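Local coordinates for HTH marR-type domain-containing protein (Streptococcus agalactiae serotype III, PDB 7DVR), which senses heme and, as a MarR-type winged helix-turn-helix protein, probably binds DNA to regulate transcription, at residues K75-P83 and Y92-K102. Numbering follows the deposited sequence.
Sequences KNGFIAIVP and YLYLTHLGKQK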
ATOM      1  N   LYS A  75     -12.683 -13.612  24.540  1.00 53.83           N
ATOM      2  CA  LYS A  75     -11.431 -13.283  25.311  1.00 60.28           C
ATOM      3  C   LYS A  75     -11.417 -11.809  25.665  1.00 56.78           C
ATOM      4  O   LYS A  75     -11.201 -11.450  26.837  1.00 58.99           O
ATOM      5  CB  LYS A  75     -10.172 -13.645  24.520  1.00 67.71           C
ATOM      6  CG  LYS A  75      -9.670 -15.061  24.781  1.00 78.52           C
ATOM      7  CD  LYS A  75      -8.791 -15.673  23.682  1.00 83.78           C
ATOM      8  CE  LYS A  75      -8.349 -17.098  23.969  1.00 89.45           C
ATOM      9  NZ  LYS A  75      -7.161 -17.152  24.866  1.00 94.86           N
ATOM     10  N   ASN A  76     -11.668 -10.954  24.695  1.00 52.09           N
ATOM     11  CA  ASN A  76     -11.804  -9.501  24.926  1.00 50.86           C
ATOM     12  C   ASN A  76     -13.028  -9.068  25.759  1.00 50.01           C
ATOM     13  O   ASN A  76     -13.062  -7.836  26.088  1.00 48.84           O
ATOM     14  CB  ASN A  76     -11.807  -8.780  23.589  1.00 50.39           C
ATOM     15  CG  ASN A  76     -10.518  -8.934  22.821  1.00 53.21           C
ATOM     16  OD1 ASN A  76     -10.539  -8.968  21.599  1.00 53.97           O
ATOM     17  ND2 ASN A  76      -9.410  -9.069  23.515  1.00 52.37           N
ATOM     18  N   GLY A  77     -14.002  -9.958  26.055  1.00 50.25           N
ATOM     19  CA  GLY A  77     -15.185  -9.601  26.858  1.00 46.52           C
ATOM     20  C   GLY A  77     -16.224  -8.825  26.075  1.00 42.34           C
ATOM     21  O   GLY A  77     -17.119  -8.269  26.699  1.00 41.21           O
ATOM     22  N   PHE A  78     -16.188  -8.856  24.735  1.00 42.43           N
ATOM     23  CA  PHE A  78     -17.225  -8.135  23.926  1.00 40.30           C
ATOM     24  C   PHE A  78     -18.504  -8.951  23.819  1.00 39.40           C
ATOM     25  O   PHE A  78     -19.574  -8.371  23.699  1.00 39.16           O
ATOM     26  CB  PHE A  78     -16.752  -7.827  22.509  1.00 39.28           C
ATOM     27  CG  PHE A  78     -15.448  -7.062  22.464  1.00 43.44           C
ATOM     28  CD1 PHE A  78     -15.046  -6.349  23.568  1.00 45.15           C
ATOM     29  CD2 PHE A  78     -14.627  -7.114  21.360  1.00 45.60           C
ATOM     30  CE1 PHE A  78     -13.836  -5.659  23.577  1.00 49.63           C
ATOM     31  CE2 PHE A  78     -13.427  -6.394  21.347  1.00 49.60           C
ATOM     32  CZ  PHE A  78     -13.045  -5.685  22.452  1.00 51.39           C
ATOM     33  N   ILE A  79     -18.361 -10.273  23.825  1.00 39.62           N
ATOM     34  CA  ILE A  79     -19.518 -11.179  23.615  1.00 39.06           C
ATOM     35  C   ILE A  79     -19.490 -12.332  24.597  1.00 41.81           C
ATOM     36  O   ILE A  79     -18.418 -12.610  25.095  1.00 43.79           O
ATOM     37  CB  ILE A  79     -19.524 -11.723  22.178  1.00 38.91           C
ATOM     38  CG1 ILE A  79     -18.297 -12.600  21.928  1.00 39.07           C
ATOM     39  CG2 ILE A  79     -19.749 -10.611  21.144  1.00 38.88           C
ATOM     40  CD1 ILE A  79     -18.323 -13.297  20.530  1.00 40.42           C
ATOM     41  N   ALA A  80     -20.629 -13.021  24.785  1.00 42.35           N
ATOM     42  CA  ALA A  80     -20.718 -14.349  25.420  1.00 40.26           C
ATOM     43  C   ALA A  80     -21.220 -15.342  24.355  1.00 40.55           C
ATOM     44  O   ALA A  80     -21.982 -14.978  23.422  1.00 37.69           O
ATOM     45  CB  ALA A  80     -21.682 -14.314  26.570  1.00 43.58           C
ATOM     46  N   ILE A  81     -20.667 -16.540  24.388  1.00 40.17           N
ATOM     47  CA  ILE A  81     -20.926 -17.606  23.374  1.00 43.16           C
ATOM     48  C   ILE A  81     -21.803 -18.608  24.106  1.00 43.62           C
ATOM     49  O   ILE A  81     -21.260 -19.266  25.016  1.00 42.67           O
ATOM     50  CB  ILE A  81     -19.660 -18.349  22.887  1.00 46.97           C
ATOM     51  CG1 ILE A  81     -18.654 -17.489  22.111  1.00 50.52           C
ATOM     52  CG2 ILE A  81     -20.071 -19.590  22.084  1.00 45.64           C
ATOM     53  CD1 ILE A  81     -17.327 -18.187  21.849  1.00 53.66           C
ATOM     54  N   VAL A  82     -23.052 -18.810  23.720  1.00 45.64           N
ATOM     55  CA  VAL A  82     -23.905 -19.724  24.526  1.00 44.35           C
ATOM     56  C   VAL A  82     -24.585 -20.681  23.560  1.00 46.18           C
ATOM     57  O   VAL A  82     -25.255 -20.268  22.615  1.00 42.66           O
ATOM     58  CB  VAL A  82     -24.947 -18.936  25.334  1.00 46.42           C
ATOM     59  CG1 VAL A  82     -25.935 -19.872  26.007  1.00 48.99           C
ATOM     60  CG2 VAL A  82     -24.319 -17.933  26.300  1.00 46.33           C
ATOM     61  N   PRO A  83     -24.382 -21.989  23.691  1.00 44.31           N
ATOM     62  CA  PRO A  83     -25.081 -22.915  22.767  1.00 48.08           C
ATOM     63  C   PRO A  83     -26.616 -22.774  22.766  1.00 49.83           C
ATOM     64  O   PRO A  83     -27.195 -22.448  23.821  1.00 55.08           O
ATOM     65  CB  PRO A  83     -24.656 -24.268  23.304  1.00 46.65           C
ATOM     66  CG  PRO A  83     -23.396 -24.044  24.100  1.00 49.56           C
ATOM     67  CD  PRO A  83     -23.605 -22.693  24.733  1.00 44.68           C
ATOM     68  N   TYR A  92     -24.729 -19.524  19.774  1.00 42.63           N
ATOM     69  CA  TYR A  92     -25.178 -18.151  19.547  1.00 39.90           C
ATOM     70  C   TYR A  92     -24.262 -17.168  20.340  1.00 38.21           C
ATOM     71  O   TYR A  92     -23.652 -17.558  21.348  1.00 43.02           O
ATOM     72  CB  TYR A  92     -26.597 -17.983  20.043  1.00 37.49           C
ATOM     73  CG  TYR A  92     -27.693 -18.464  19.098  1.00 39.47           C
ATOM     74  CD1 TYR A  92     -27.888 -17.899  17.826  1.00 38.26           C
ATOM     75  CD2 TYR A  92     -28.490 -19.494  19.504  1.00 41.53           C
ATOM     76  CE1 TYR A  92     -28.845 -18.385  16.946  1.00 46.00           C
ATOM     77  CE2 TYR A  92     -29.423 -20.030  18.609  1.00 41.05           C
ATOM     78  CZ  TYR A  92     -29.642 -19.432  17.377  1.00 40.65           C
ATOM     79  OH  TYR A  92     -30.698 -19.963  16.661  1.00 43.74           O
ATOM     80  N   LEU A  93     -24.110 -15.967  19.788  1.00 40.05           N
ATOM     81  CA  LEU A  93     -23.289 -14.847  20.248  1.00 38.14           C
ATOM     82  C   LEU A  93     -24.166 -13.730  20.823  1.00 37.08           C
ATOM     83  O   LEU A  93     -25.091 -13.249  20.094  1.00 34.73           O
ATOM     84  CB  LEU A  93     -22.421 -14.291  19.100  1.00 42.01           C
ATOM     85  CG  LEU A  93     -21.781 -15.345  18.186  1.00 40.84           C
ATOM     86  CD1 LEU A  93     -20.774 -14.804  17.244  1.00 43.34           C
ATOM     87  CD2 LEU A  93     -21.051 -16.331  19.033  1.00 41.10           C
ATOM     88  N   TYR A  94     -23.760 -13.157  21.974  1.00 36.45           N
ATOM     89  CA  TYR A  94     -24.524 -12.060  22.604  1.00 33.98           C
ATOM     90  C   TYR A  94     -23.547 -11.038  23.116  1.00 33.92           C
ATOM     91  O   TYR A  94     -22.512 -11.408  23.658  1.00 34.69           O
ATOM     92  CB  TYR A  94     -25.355 -12.484  23.794  1.00 36.10           C
ATOM     93  CG  TYR A  94     -26.280 -13.640  23.465  1.00 35.58           C
ATOM     94  CD1 TYR A  94     -27.514 -13.455  22.833  1.00 39.97           C
ATOM     95  CD2 TYR A  94     -25.837 -14.933  23.647  1.00 38.89           C
ATOM     96  CE1 TYR A  94     -28.312 -14.534  22.464  1.00 40.84           C
ATOM     97  CE2 TYR A  94     -26.692 -16.027  23.337  1.00 38.79           C
ATOM     98  CZ  TYR A  94     -27.915 -15.825  22.742  1.00 42.06           C
ATOM     99  OH  TYR A  94     -28.736 -16.891  22.465  1.00 39.08           O
ATOM    100  N   LEU A  95     -23.865  -9.827  22.792  1.00 33.40           N
ATOM    101  CA  LEU A  95     -23.054  -8.668  23.151  1.00 36.19           C
ATOM    102  C   LEU A  95     -23.204  -8.517  24.672  1.00 34.70           C
ATOM    103  O   LEU A  95     -24.302  -8.585  25.272  1.00 33.13           O
ATOM    104  CB  LEU A  95     -23.654  -7.549  22.289  1.00 40.54           C
ATOM    105  CG  LEU A  95     -22.844  -6.351  21.845  1.00 42.36           C
ATOM    106  CD1 LEU A  95     -21.623  -6.716  20.994  1.00 41.12           C
ATOM    107  CD2 LEU A  95     -23.813  -5.427  21.075  1.00 45.58           C
ATOM    108  N   THR A  96     -22.079  -8.304  25.325  1.00 35.86           N
ATOM    109  CA  THR A  96     -22.039  -7.988  26.785  1.00 36.56           C
ATOM    110  C   THR A  96     -22.174  -6.476  27.060  1.00 38.15           C
ATOM    111  O   THR A  96     -22.260  -5.687  26.126  1.00 37.52           O
ATOM    112  CB  THR A  96     -20.705  -8.466  27.347  1.00 39.74           C
ATOM    113  OG1 THR A  96     -19.641  -7.719  26.718  1.00 39.48           O
ATOM    114  CG2 THR A  96     -20.592  -9.951  27.190  1.00 41.30           C
ATOM    115  N   HIS A  97     -22.349  -6.103  28.344  1.00 36.39           N
ATOM    116  CA  HIS A  97     -22.406  -4.685  28.758  1.00 39.82           C
ATOM    117  C   HIS A  97     -21.210  -3.975  28.149  1.00 37.49           C
ATOM    118  O   HIS A  97     -21.388  -2.921  27.550  1.00 37.98           O
ATOM    119  CB  HIS A  97     -22.331  -4.585  30.288  1.00 38.83           C
ATOM    120  CG  HIS A  97     -22.232  -3.200  30.786  1.00 42.01           C
ATOM    121  ND1 HIS A  97     -23.254  -2.304  30.617  1.00 41.82           N
ATOM    122  CD2 HIS A  97     -21.240  -2.571  31.449  1.00 44.34           C
ATOM    123  CE1 HIS A  97     -22.963  -1.172  31.258  1.00 45.41           C
ATOM    124  NE2 HIS A  97     -21.668  -1.289  31.774  1.00 42.55           N
ATOM    125  N   LEU A  98     -20.076  -4.642  28.213  1.00 37.30           N
ATOM    126  CA  LEU A  98     -18.787  -4.073  27.726  1.00 40.18           C
ATOM    127  C   LEU A  98     -18.802  -4.016  26.203  1.00 39.09           C
ATOM    128  O   LEU A  98     -18.343  -3.023  25.638  1.00 39.17           O
ATOM    129  CB  LEU A  98     -17.598  -4.958  28.123  1.00 40.04           C
ATOM    130  CG  LEU A  98     -16.268  -4.404  27.598  1.00 42.99           C
ATOM    131  CD1 LEU A  98     -16.013  -3.003  28.154  1.00 45.85           C
ATOM    132  CD2 LEU A  98     -15.112  -5.330  27.916  1.00 43.13           C
ATOM    133  N   GLY A  99     -19.434  -4.994  25.572  1.00 35.50           N
ATOM    134  CA  GLY A  99     -19.375  -5.057  24.117  1.00 35.95           C
ATOM    135  C   GLY A  99     -20.273  -3.919  23.692  1.00 36.56           C
ATOM    136  O   GLY A  99     -20.066  -3.364  22.670  1.00 40.28           O
ATOM    137  N   LYS A 100     -21.295  -3.602  24.465  1.00 36.69           N
ATOM    138  CA  LYS A 100     -22.266  -2.555  24.086  1.00 37.38           C
ATOM    139  C   LYS A 100     -21.646  -1.117  24.242  1.00 39.99           C
ATOM    140  O   LYS A 100     -21.844  -0.180  23.380  1.00 41.92           O
ATOM    141  CB  LYS A 100     -23.451  -2.716  25.018  1.00 39.94           C
ATOM    142  CG  LYS A 100     -24.385  -3.863  24.736  1.00 39.78           C
ATOM    143  CD  LYS A 100     -25.448  -4.026  25.767  1.00 40.09           C
ATOM    144  CE  LYS A 100     -26.311  -5.223  25.443  1.00 40.81           C
ATOM    145  NZ  LYS A 100     -27.575  -5.328  26.196  1.00 39.99           N
ATOM    146  N   GLN A 101     -21.012  -0.874  25.356  1.00 42.40           N
ATOM    147  CA  GLN A 101     -20.125   0.319  25.528  1.00 43.86           C
ATOM    148  C   GLN A 101     -19.144   0.464  24.343  1.00 46.23           C
ATOM    149  O   GLN A 101     -19.072   1.600  23.711  1.00 48.63           O
ATOM    150  CB  GLN A 101     -19.343   0.148  26.839  1.00 46.98           C
ATOM    151  CG  GLN A 101     -20.242  -0.029  28.051  1.00 50.49           C
ATOM    152  CD  GLN A 101     -19.848   0.833  29.217  1.00 55.96           C
ATOM    153  OE1 GLN A 101     -18.656   0.966  29.513  1.00 56.15           O
ATOM    154  NE2 GLN A 101     -20.842   1.419  29.878  1.00 52.60           N
ATOM    155  N   LYS A 102     -18.358  -0.584  24.061  1.00 42.08           N
ATOM    156  CA  LYS A 102     -17.448  -0.621  22.918  1.00 44.77           C
ATOM    157  C   LYS A 102     -18.191  -0.247  21.667  1.00 43.88           C
ATOM    158  O   LYS A 102     -17.602   0.396  20.852  1.00 43.41           O
ATOM    159  CB  LYS A 102     -16.819  -1.986  22.714  1.00 45.08           C
ATOM    160  CG  LYS A 102     -15.838  -2.376  23.765  1.00 46.86           C
ATOM    161  CD  LYS A 102     -14.649  -1.432  23.802  1.00 47.35           C
ATOM    162  CE  LYS A 102     -13.598  -1.973  24.717  1.00 49.10           C
ATOM    163  NZ  LYS A 102     -12.728  -0.858  25.162  1.00 50.99           N
TER
HETATM  164  O   HOH W   1     -28.292 -19.293  23.277  1.00 42.98           O
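Phe78 lies against the first turns of helix 97-117, and both its ring and its backbone take part. The ring presents CE1 to the aliphatic chain of Lys102, 3.8 Å from CG and nearly as close to CE. That chain bends at chi2 (-62°) and crosses the ring obliquely, while its NZ goes on to the carbonyl of Asp27. Leu98 CD2 comes up at the ring edge, near its plane, and Asn76 CB lies over one face, offset toward the rim. Phe78 O points into the turn that starts the helix: it accepts a nearly straight bond from Thr96 N (3.0 Å, 175° at the hydrogen), with the donor above the carbonyl plane, and Gly99 CA makes a CA-H...O contact with Phe78 O at 3.3 Å. Thr96 is the N-cap of this helix. With chi1 at 64°, its OG1 sits between backbone N and carbonyl carbon, where it donates to Gly77 O (2.6 Å) and accepts from Gly99 N. One hydroxyl thus ties the Schellman motif at Gly77, which ends helix 63-75, to the start of the next helix. Strand 79-83 leaves this point and strand 91-95 returns to it, antiparallel, as the beta hairpin that forms the wing of the winged helix-turn-helix fold. Ala80 and Tyr94 make a hydrogen-bonded pair, as do Val82 and Tyr92. Ile79, Ile81, Leu93 and Leu95 share the face turned to the helices; Ile79 CD1 meets Leu93 CD2 and Ile79 CG2 meets Leu95 CD1, each at 4.3 Å, and Ile79 also reaches Leu42 and Met73. On the other face Tyr94 CD2 is 3.9 Å from Ala80 O, and its CE2 edge meets Val82 CB at the same distance. Tyr94 OH shares a water with Val82 O; the water lies in the ring plane.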